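Local atomic coordinates of hydrazine synthase subunit beta (PDB entry 5C2V), a protein that forms part of the hydrazine synthase complex, which condenses nitric oxide with ammonium to make hydrazine, and may modulate passage of the hydroxylamine intermediate between the active sites. Residues A52-P57 and V71-S76; G101-P106 and R145-S150; V196-G201 and M259-K264; G274-T279 and L320-V325. All blocks are in the same frame, centred on the assembly; numbering follows the deposited sequence.

In the fold
All four contacts lie in one beta-propeller of seven sheets. Contact 1 ties the link between two blades to a strand of the second blade. Contacts 2 and 3 each pack the first strands of adjacent blades side by side, and contact 4 joins the third strand of one blade to the first of the next. Contacts 1 and 4 are buried; 2 and 3 are only partly so, with exposed prolines at their ends. Hydrogen bonds to backbone N-H groups mark 1 and 4. Contact 2 has a salt bridge, whereas contact 3 is mainly apolar. Neither has a hydrogen bond across it. Val325 CG2 of contact 4 packs on the backbone of Met259 and Ala260, joining it to contact 3.

Contact 1 (A52-P57 and V71-S76); sequences AVRVQP and VCNAES
Ser76 faces the bend at Arg54 and Val55 and grips it with its hydroxyl. OG accepts a hydrogen bond from Val55 N at 2.8 Å, bent to 132° at the hydrogen. A chi1 of -58° sets OG anti to the carbonyl carbon of Ser76 and turns it to this N-H. The same oxygen lies against Arg54 CB. Arg54 CB also packs on the Asn73 side chain, 3.4 Å from Asn73 CG. Beyond CB the arginine chain bends at chi2 and leaves the contact for a salt bridge with Glu92.

Val55 and Glu75 lie alongside each other and point the same way, with Val55 CG1 3.7 Å from Glu75 CB. Gln56 comes across Glu75 with an extended chain, and the amide and carboxylate planes stand almost perpendicular at 87°. Gln56 OE1 rests 3.7 Å from Glu75 CB, while NE2 bonds to Glu58. The backbones are joined as well. Ala74 N donates to Gln56 O at 2.9 Å. Glu75 N adds a weak bond to Val55 O. Next to the strand pair, Pro57 CB meets Val71 CG1 at 3.5 Å.

The side chain of Glu75 is about 5 Å from a bound calcium ion, whose site includes Asp77 and Asp97. Pro57 and Asn73 form a non-hydrogen-bonded antiparallel pair between strands 57-62 and 68-73. Segment 52-57 leads into that pair from strand 46-52 of the preceding sheet, which is the blade-to-blade connection of a beta-propeller.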
# COMPACT_ATOMS: atom_id res chain seq x y z
N ALA B 52 -19.52 14.50 66.27
CA ALA B 52 -18.92 15.83 66.16
C ALA B 52 -17.41 15.80 66.39
O ALA B 52 -16.92 15.19 67.34
CB ALA B 52 -19.58 16.78 67.15
N VAL B 53 -16.68 16.46 65.49
CA VAL B 53 -15.24 16.62 65.62
C VAL B 53 -14.89 18.10 65.49
O VAL B 53 -15.78 18.95 65.44
CB VAL B 53 -14.47 15.82 64.56
CG1 VAL B 53 -14.62 14.32 64.80
CG2 VAL B 53 -14.92 16.20 63.16
N ARG B 54 -13.60 18.40 65.44
CA ARG B 54 -13.14 19.78 65.32
C ARG B 54 -13.37 20.31 63.91
O ARG B 54 -13.97 19.65 63.07
CB ARG B 54 -11.66 19.89 65.70
CG ARG B 54 -11.31 19.27 67.04
CD ARG B 54 -12.26 19.71 68.13
NE ARG B 54 -11.91 19.14 69.43
CZ ARG B 54 -12.71 19.15 70.49
NH1 ARG B 54 -13.91 19.70 70.41
NH2 ARG B 54 -12.31 18.61 71.63
N VAL B 55 -12.89 21.53 63.66
CA VAL B 55 -13.18 22.25 62.43
C VAL B 55 -12.56 21.61 61.17
O VAL B 55 -11.36 21.33 61.13
CB VAL B 55 -12.69 23.71 62.52
CG1 VAL B 55 -13.22 24.53 61.37
CG2 VAL B 55 -13.11 24.32 63.85
N GLN B 56 -13.41 21.39 60.17
CA GLN B 56 -13.00 20.98 58.82
C GLN B 56 -12.23 19.65 58.75
O GLN B 56 -11.06 19.63 58.37
CB GLN B 56 -12.14 22.10 58.21
CG GLN B 56 -11.93 22.00 56.72
CD GLN B 56 -11.24 23.22 56.16
OE1 GLN B 56 -11.47 24.35 56.60
NE2 GLN B 56 -10.39 23.01 55.18
N PRO B 57 -12.87 18.54 59.17
CA PRO B 57 -12.15 17.28 58.94
C PRO B 57 -11.99 16.94 57.46
O PRO B 57 -12.99 16.89 56.74
CB PRO B 57 -13.06 16.25 59.63
CG PRO B 57 -14.43 16.84 59.52
CD PRO B 57 -14.25 18.33 59.63
N VAL B 71 -9.52 11.04 63.14
CA VAL B 71 -9.99 11.99 62.15
C VAL B 71 -9.03 13.18 62.04
O VAL B 71 -8.54 13.68 63.04
CB VAL B 71 -11.40 12.50 62.49
CG1 VAL B 71 -11.93 13.40 61.39
CG2 VAL B 71 -12.34 11.33 62.71
N CYS B 72 -8.77 13.63 60.81
CA CYS B 72 -7.89 14.77 60.61
C CYS B 72 -8.68 16.07 60.50
O CYS B 72 -9.37 16.29 59.51
CB CYS B 72 -7.05 14.58 59.34
SG CYS B 72 -5.58 13.58 59.56
N ASN B 73 -8.54 16.93 61.50
CA ASN B 73 -9.16 18.25 61.45
C ASN B 73 -8.15 19.25 60.91
O ASN B 73 -7.16 19.59 61.57
CB ASN B 73 -9.66 18.67 62.83
CG ASN B 73 -10.49 17.59 63.50
OD1 ASN B 73 -11.65 17.39 63.16
ND2 ASN B 73 -9.89 16.90 64.47
N ALA B 74 -8.43 19.74 59.70
CA ALA B 74 -7.48 20.54 58.94
C ALA B 74 -7.35 21.96 59.46
O ALA B 74 -6.24 22.46 59.66
CB ALA B 74 -7.88 20.55 57.49
N GLU B 75 -8.48 22.62 59.66
CA GLU B 75 -8.48 24.01 60.10
C GLU B 75 -8.04 24.12 61.55
O GLU B 75 -7.36 25.07 61.94
CB GLU B 75 -9.86 24.64 59.91
CG GLU B 75 -9.94 26.10 60.31
CD GLU B 75 -8.99 26.97 59.50
OE1 GLU B 75 -9.42 27.51 58.46
OE2 GLU B 75 -7.82 27.13 59.91
N SER B 76 -8.43 23.13 62.35
CA SER B 76 -8.08 23.10 63.76
C SER B 76 -6.62 22.73 63.97
O SER B 76 -6.11 22.78 65.09
CB SER B 76 -8.98 22.13 64.52
OG SER B 76 -10.34 22.47 64.37

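Contact 2 (G101-P106 and R145-S150); sequences GIKISP and RMVEIS
Gly101 and Met146 bring their CA atoms to 5.0 Å where strands 101-104 and 145-149 run nearly parallel, 12° apart, with axes 6.0 Å from each other at closest approach. Met146 reaches across by bending at chi2 and chi3, and its SD comes to 4.1 Å from Gly101 CA, where there is no side chain in the way. Lys103 CE touches the same sulfur at 3.8 Å. CD and CE of the lysine also lie against Val147 O, and NZ makes a salt bridge with Glu148 OE2 at 3.5 Å. Glu148 starts away from strand 101-104, but a chi2 of 80° folds its carboxylate back to the lysine.

No hydrogen bond joins the two segments. Each strand is the first of its own antiparallel sheet, so they meet as the facing inner strands of two consecutive propeller blades. The other carboxylate oxygen of Glu148, OE1, accepts from the backbone N of Tyr197 in the blade after that.

Toward the ends of the strands Ile149 takes over. Its CD1 rests 3.7 Å from Ser105 CA, and its CG2 is 3.9 Å from Pro106 CD. At the other end Arg145 turns away and forms a salt bridge with Glu69 of the gamma subunit.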
# COMPACT_ATOMS: atom_id res chain seq x y z
N GLY B 101 -4.25 13.94 55.84
CA GLY B 101 -4.37 12.50 55.80
C GLY B 101 -3.71 11.80 56.98
O GLY B 101 -2.77 12.32 57.59
N ILE B 102 -4.21 10.60 57.27
CA ILE B 102 -3.75 9.84 58.42
C ILE B 102 -3.88 8.34 58.15
O ILE B 102 -4.83 7.91 57.48
CB ILE B 102 -4.54 10.23 59.68
CG1 ILE B 102 -3.97 9.57 60.93
CG2 ILE B 102 -6.03 9.93 59.51
CD1 ILE B 102 -4.49 10.17 62.22
N LYS B 103 -2.94 7.54 58.65
CA LYS B 103 -3.03 6.09 58.50
C LYS B 103 -2.46 5.32 59.68
O LYS B 103 -1.45 5.72 60.26
CB LYS B 103 -2.35 5.64 57.21
CG LYS B 103 -3.24 5.75 55.99
CD LYS B 103 -2.45 6.00 54.73
CE LYS B 103 -3.37 6.03 53.52
NZ LYS B 103 -4.64 5.31 53.77
N ILE B 104 -3.10 4.22 60.04
CA ILE B 104 -2.69 3.42 61.18
C ILE B 104 -1.74 2.30 60.77
O ILE B 104 -1.93 1.66 59.73
CB ILE B 104 -3.91 2.80 61.91
CG1 ILE B 104 -5.05 3.82 62.01
CG2 ILE B 104 -3.51 2.29 63.29
CD1 ILE B 104 -4.72 5.03 62.85
N SER B 105 -0.71 2.07 61.58
CA SER B 105 0.25 1.00 61.33
C SER B 105 -0.43 -0.37 61.38
O SER B 105 -1.48 -0.51 62.02
CB SER B 105 1.39 1.06 62.36
OG SER B 105 0.90 0.85 63.67
N PRO B 106 0.14 -1.36 60.68
CA PRO B 106 -0.42 -2.72 60.66
C PRO B 106 -0.65 -3.31 62.05
O PRO B 106 -1.66 -3.98 62.27
CB PRO B 106 0.64 -3.52 59.90
CG PRO B 106 1.28 -2.53 59.00
CD PRO B 106 1.29 -1.23 59.77
N ARG B 145 0.80 15.61 51.04
CA ARG B 145 -0.66 15.53 50.96
C ARG B 145 -1.23 14.33 51.72
O ARG B 145 -2.22 14.45 52.43
CB ARG B 145 -1.09 15.46 49.49
CG ARG B 145 -2.60 15.42 49.29
CD ARG B 145 -3.30 16.57 50.00
NE ARG B 145 -4.73 16.60 49.72
CZ ARG B 145 -5.31 17.45 48.88
NH1 ARG B 145 -4.59 18.36 48.25
NH2 ARG B 145 -6.62 17.40 48.69
N MET B 146 -0.58 13.19 51.55
CA MET B 146 -1.08 11.92 52.07
C MET B 146 0.09 10.98 52.30
O MET B 146 1.13 11.12 51.65
CB MET B 146 -2.10 11.32 51.10
CG MET B 146 -2.56 9.90 51.41
SD MET B 146 -3.48 9.75 52.95
CE MET B 146 -5.15 10.08 52.38
N VAL B 147 -0.05 10.03 53.22
CA VAL B 147 0.95 8.98 53.35
C VAL B 147 0.34 7.64 52.97
O VAL B 147 -0.85 7.56 52.69
CB VAL B 147 1.51 8.91 54.77
CG1 VAL B 147 2.30 10.16 55.10
CG2 VAL B 147 0.38 8.71 55.77
N GLU B 148 1.16 6.59 52.94
CA GLU B 148 0.66 5.22 52.83
C GLU B 148 1.66 4.26 53.46
O GLU B 148 2.87 4.45 53.33
CB GLU B 148 0.41 4.87 51.36
CG GLU B 148 0.06 3.40 51.09
CD GLU B 148 -1.39 3.07 51.38
OE1 GLU B 148 -2.00 2.33 50.58
OE2 GLU B 148 -1.92 3.51 52.42
N ILE B 149 1.16 3.22 54.12
CA ILE B 149 2.05 2.23 54.74
C ILE B 149 2.05 0.92 53.96
O ILE B 149 1.00 0.40 53.59
CB ILE B 149 1.66 1.96 56.20
CG1 ILE B 149 1.55 3.27 56.98
CG2 ILE B 149 2.67 1.04 56.86
CD1 ILE B 149 1.25 3.09 58.45
N SER B 150 3.25 0.40 53.72
CA SER B 150 3.42 -0.86 53.01
C SER B 150 2.84 -2.03 53.80
O SER B 150 2.74 -1.96 55.02
CB SER B 150 4.91 -1.10 52.72
OG SER B 150 5.66 -1.14 53.92

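Contact 3 (V196-G201 and M259-K264); sequences VYTPDG and MAMDPK
Met261 extends from its strand into segment 196-201 and touches four of its residues in turn. CB lies 3.9 Å from Tyr197 O. CG is closer to that carbonyl, at 3.5 Å, and also meets Pro199 CD at 3.8 Å. The chain leaves with CG opposite the backbone N (chi1 176°), then bends at both chi2 and chi3. These two bends turn the terminal methyl toward Val196 and Thr198. There CE meets Thr198 CG2, at 3.8 Å, and Val196 CG2, at 3.9 Å.

Val196 is shared with a second methionine. Its CG1 packs on Met259 CB at 3.7 Å, while the end of Met259 curls round to the CG2 methyl. Further along, the ring of Pro199 lies against the backbone of the opposing segment, with CG 3.2 Å from Pro263 O.

Both segments come from the first strands of adjacent propeller blades, and each strand is followed by a turn with its own side-chain hydrogen bond. Thr198 to Gly201 is a type I turn, within which Thr198 OG1 donates to Asp200 OD1. Asp262 OD2 accepts from Lys264 N in an Asx turn. Beside the apolar contact, Asp194 accepts from Met259 N, a polar link between the same two blades.

Across the two segments no hydrogen bond forms. The Thr198-Asp200 and Asp262-Lys264 bonds stay within their own turns, and the segments meet through apolar side chains and carbon-to-carbonyl contacts.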
# COMPACT_ATOMS: atom_id res chain seq x y z
N VAL B 196 -1.33 5.03 46.75
CA VAL B 196 -1.71 3.70 47.26
C VAL B 196 -0.65 2.65 46.97
O VAL B 196 0.16 2.79 46.06
CB VAL B 196 -3.05 3.22 46.67
CG1 VAL B 196 -4.19 4.12 47.13
CG2 VAL B 196 -2.98 3.16 45.15
N TYR B 197 -0.66 1.58 47.77
CA TYR B 197 0.26 0.46 47.61
C TYR B 197 -0.44 -0.75 47.02
O TYR B 197 -1.62 -0.98 47.28
CB TYR B 197 0.89 0.08 48.95
CG TYR B 197 2.34 0.48 49.12
CD1 TYR B 197 3.36 -0.25 48.51
CD2 TYR B 197 2.70 1.56 49.91
CE1 TYR B 197 4.69 0.11 48.67
CE2 TYR B 197 4.02 1.92 50.08
CZ TYR B 197 5.01 1.19 49.46
OH TYR B 197 6.33 1.55 49.62
N THR B 198 0.29 -1.52 46.22
CA THR B 198 -0.21 -2.80 45.73
C THR B 198 -0.09 -3.84 46.84
O THR B 198 0.83 -3.76 47.66
CB THR B 198 0.54 -3.27 44.47
OG1 THR B 198 1.95 -3.32 44.75
CG2 THR B 198 0.29 -2.33 43.31
N PRO B 199 -1.02 -4.80 46.89
CA PRO B 199 -1.07 -5.84 47.93
C PRO B 199 0.26 -6.58 48.13
O PRO B 199 0.53 -7.03 49.24
CB PRO B 199 -2.15 -6.79 47.42
CG PRO B 199 -3.06 -5.92 46.65
CD PRO B 199 -2.18 -4.90 45.98
N ASP B 200 1.05 -6.72 47.07
CA ASP B 200 2.36 -7.36 47.19
C ASP B 200 3.45 -6.36 47.56
O ASP B 200 4.57 -6.74 47.89
CB ASP B 200 2.71 -8.08 45.88
CG ASP B 200 2.72 -7.15 44.69
OD1 ASP B 200 2.19 -6.03 44.80
OD2 ASP B 200 3.25 -7.55 43.63
N GLY B 201 3.11 -5.08 47.50
CA GLY B 201 4.02 -4.02 47.91
C GLY B 201 5.15 -3.71 46.95
O GLY B 201 6.14 -3.08 47.33
N MET B 259 -8.04 7.27 45.53
CA MET B 259 -7.73 5.96 44.98
C MET B 259 -8.07 4.82 45.93
O MET B 259 -7.91 4.93 47.15
CB MET B 259 -6.25 5.88 44.59
CG MET B 259 -5.96 6.44 43.20
SD MET B 259 -4.24 6.20 42.74
CE MET B 259 -3.42 7.06 44.08
N ALA B 260 -8.54 3.73 45.35
CA ALA B 260 -8.81 2.51 46.08
C ALA B 260 -8.20 1.33 45.34
O ALA B 260 -8.46 1.12 44.15
CB ALA B 260 -10.31 2.32 46.27
N MET B 261 -7.38 0.56 46.05
CA MET B 261 -6.69 -0.58 45.47
C MET B 261 -7.43 -1.88 45.79
O MET B 261 -7.76 -2.15 46.94
CB MET B 261 -5.25 -0.66 45.97
CG MET B 261 -4.48 -1.88 45.49
SD MET B 261 -4.14 -1.84 43.72
CE MET B 261 -3.00 -0.46 43.62
N ASP B 262 -7.68 -2.68 44.75
CA ASP B 262 -8.30 -3.99 44.92
C ASP B 262 -7.45 -4.85 45.85
O ASP B 262 -6.23 -4.87 45.73
CB ASP B 262 -8.49 -4.67 43.57
CG ASP B 262 -9.30 -5.95 43.66
OD1 ASP B 262 -10.54 -5.89 43.54
OD2 ASP B 262 -8.69 -7.03 43.86
N PRO B 263 -8.10 -5.56 46.79
CA PRO B 263 -7.40 -6.39 47.78
C PRO B 263 -6.44 -7.40 47.17
O PRO B 263 -5.41 -7.70 47.76
CB PRO B 263 -8.54 -7.10 48.52
CG PRO B 263 -9.75 -6.94 47.65
CD PRO B 263 -9.56 -5.62 46.97
N LYS B 264 -6.78 -7.94 46.00
CA LYS B 264 -5.90 -8.87 45.30
C LYS B 264 -5.06 -8.17 44.24
O LYS B 264 -4.27 -8.82 43.54
CB LYS B 264 -6.72 -10.00 44.68
CG LYS B 264 -7.43 -10.86 45.72
CD LYS B 264 -8.18 -12.02 45.09
CE LYS B 264 -8.94 -12.82 46.13
NZ LYS B 264 -9.72 -13.93 45.52

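Contact 4 (G274-T279 and L320-V325); sequences GMHRVT and LGPSSV
His276 is held by Leu320 and Gly321 at once. Its ND1 accepts a hydrogen bond from Gly321 N, 3.0 Å long and nearly straight at 168°. The donor is tilted 23° out of the ring plane. Leu320 CD2 sits over the centre of one face, 3.9 Å from the ring centroid, in a CH-pi contact. Gly274 O lies above the opposite face, offset toward the rim. Pro322 CD lies at the ring edge, near its plane, and packs 3.5 Å from His276 CA. Farther along the strands, Val278 CG2 and Val325 CG1 touch at 4.2 Å.

The backbone places the histidine. His276 and Arg277 both face Val272 in a G1 beta bulge at the start of strand 277-282. Arg277 points the other way and makes a salt bridge with Asp253. On the facing segment, Ser341 OG bonds to Leu320 N. Neighbouring subunits cover this site: Asp52 of the gamma subunit bonds to His276 NE2 and its Phe48 packs on Leu320, while Thr5 of the alpha subunit packs on His276.

Both ring nitrogens are thus engaged. With ND1 accepting, the proton is probably on NE2, directed at Asp52, so this imidazole links the bulge and the connection leading into strand 322-327 to the gamma subunit.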
# COMPACT_ATOMS: atom_id res chain seq x y z
N GLY B 274 -13.36 16.47 38.93
CA GLY B 274 -13.79 17.44 37.95
C GLY B 274 -14.84 16.87 37.01
O GLY B 274 -15.80 17.55 36.66
N MET B 275 -14.65 15.62 36.61
CA MET B 275 -15.56 14.97 35.68
C MET B 275 -16.63 14.13 36.37
O MET B 275 -17.42 13.46 35.71
CB MET B 275 -14.78 14.10 34.69
CG MET B 275 -13.97 14.91 33.69
SD MET B 275 -14.93 16.24 32.94
CE MET B 275 -16.07 15.31 31.93
N HIS B 276 -16.63 14.15 37.70
CA HIS B 276 -17.67 13.49 38.50
C HIS B 276 -17.86 12.02 38.16
O HIS B 276 -18.99 11.59 37.92
CB HIS B 276 -19.00 14.22 38.32
CG HIS B 276 -18.89 15.71 38.32
ND1 HIS B 276 -18.39 16.42 39.39
CD2 HIS B 276 -19.22 16.63 37.38
CE1 HIS B 276 -18.41 17.71 39.10
NE2 HIS B 276 -18.90 17.86 37.89
N ARG B 277 -16.78 11.25 38.14
CA ARG B 277 -16.92 9.84 37.76
C ARG B 277 -15.81 8.98 38.34
O ARG B 277 -14.76 9.48 38.68
CB ARG B 277 -16.96 9.70 36.24
CG ARG B 277 -15.67 10.12 35.56
CD ARG B 277 -15.89 10.39 34.08
NE ARG B 277 -14.65 10.70 33.38
CZ ARG B 277 -14.58 11.20 32.15
NH1 ARG B 277 -15.69 11.46 31.48
NH2 ARG B 277 -13.40 11.44 31.60
N VAL B 278 -16.05 7.67 38.44
CA VAL B 278 -15.02 6.77 38.95
C VAL B 278 -14.37 5.99 37.82
O VAL B 278 -15.04 5.22 37.12
CB VAL B 278 -15.58 5.79 39.99
CG1 VAL B 278 -14.51 4.81 40.42
CG2 VAL B 278 -16.13 6.55 41.19
N THR B 279 -13.07 6.19 37.63
CA THR B 279 -12.33 5.48 36.60
C THR B 279 -11.72 4.20 37.14
O THR B 279 -10.91 4.22 38.07
CB THR B 279 -11.22 6.36 36.00
OG1 THR B 279 -11.81 7.39 35.19
CG2 THR B 279 -10.29 5.53 35.13
N LEU B 320 -21.72 14.68 42.16
CA LEU B 320 -20.81 15.79 41.88
C LEU B 320 -19.68 15.86 42.90
O LEU B 320 -19.91 15.82 44.11
CB LEU B 320 -21.59 17.11 41.84
CG LEU B 320 -22.82 17.10 40.93
CD1 LEU B 320 -23.45 18.48 40.85
CD2 LEU B 320 -22.47 16.59 39.54
N GLY B 321 -18.45 15.97 42.40
CA GLY B 321 -17.27 16.04 43.24
C GLY B 321 -16.87 14.80 44.04
O GLY B 321 -16.75 14.88 45.26
N PRO B 322 -16.66 13.66 43.37
CA PRO B 322 -16.22 12.45 44.07
C PRO B 322 -14.75 12.53 44.48
O PRO B 322 -13.88 11.96 43.83
CB PRO B 322 -16.43 11.34 43.04
CG PRO B 322 -16.29 12.02 41.73
CD PRO B 322 -16.80 13.42 41.92
N SER B 323 -14.48 13.24 45.58
CA SER B 323 -13.12 13.51 46.02
C SER B 323 -12.41 12.30 46.63
O SER B 323 -11.18 12.29 46.74
CB SER B 323 -13.13 14.66 47.03
OG SER B 323 -14.11 14.44 48.04
N SER B 324 -13.17 11.28 47.03
CA SER B 324 -12.58 10.12 47.69
C SER B 324 -13.33 8.83 47.41
O SER B 324 -14.54 8.83 47.22
CB SER B 324 -12.51 10.35 49.21
OG SER B 324 -11.83 9.30 49.86
N VAL B 325 -12.59 7.72 47.37
CA VAL B 325 -13.18 6.40 47.16
C VAL B 325 -12.61 5.37 48.13
O VAL B 325 -11.50 5.52 48.63
CB VAL B 325 -12.95 5.90 45.71
CG1 VAL B 325 -13.83 6.67 44.74
CG2 VAL B 325 -11.48 6.01 45.34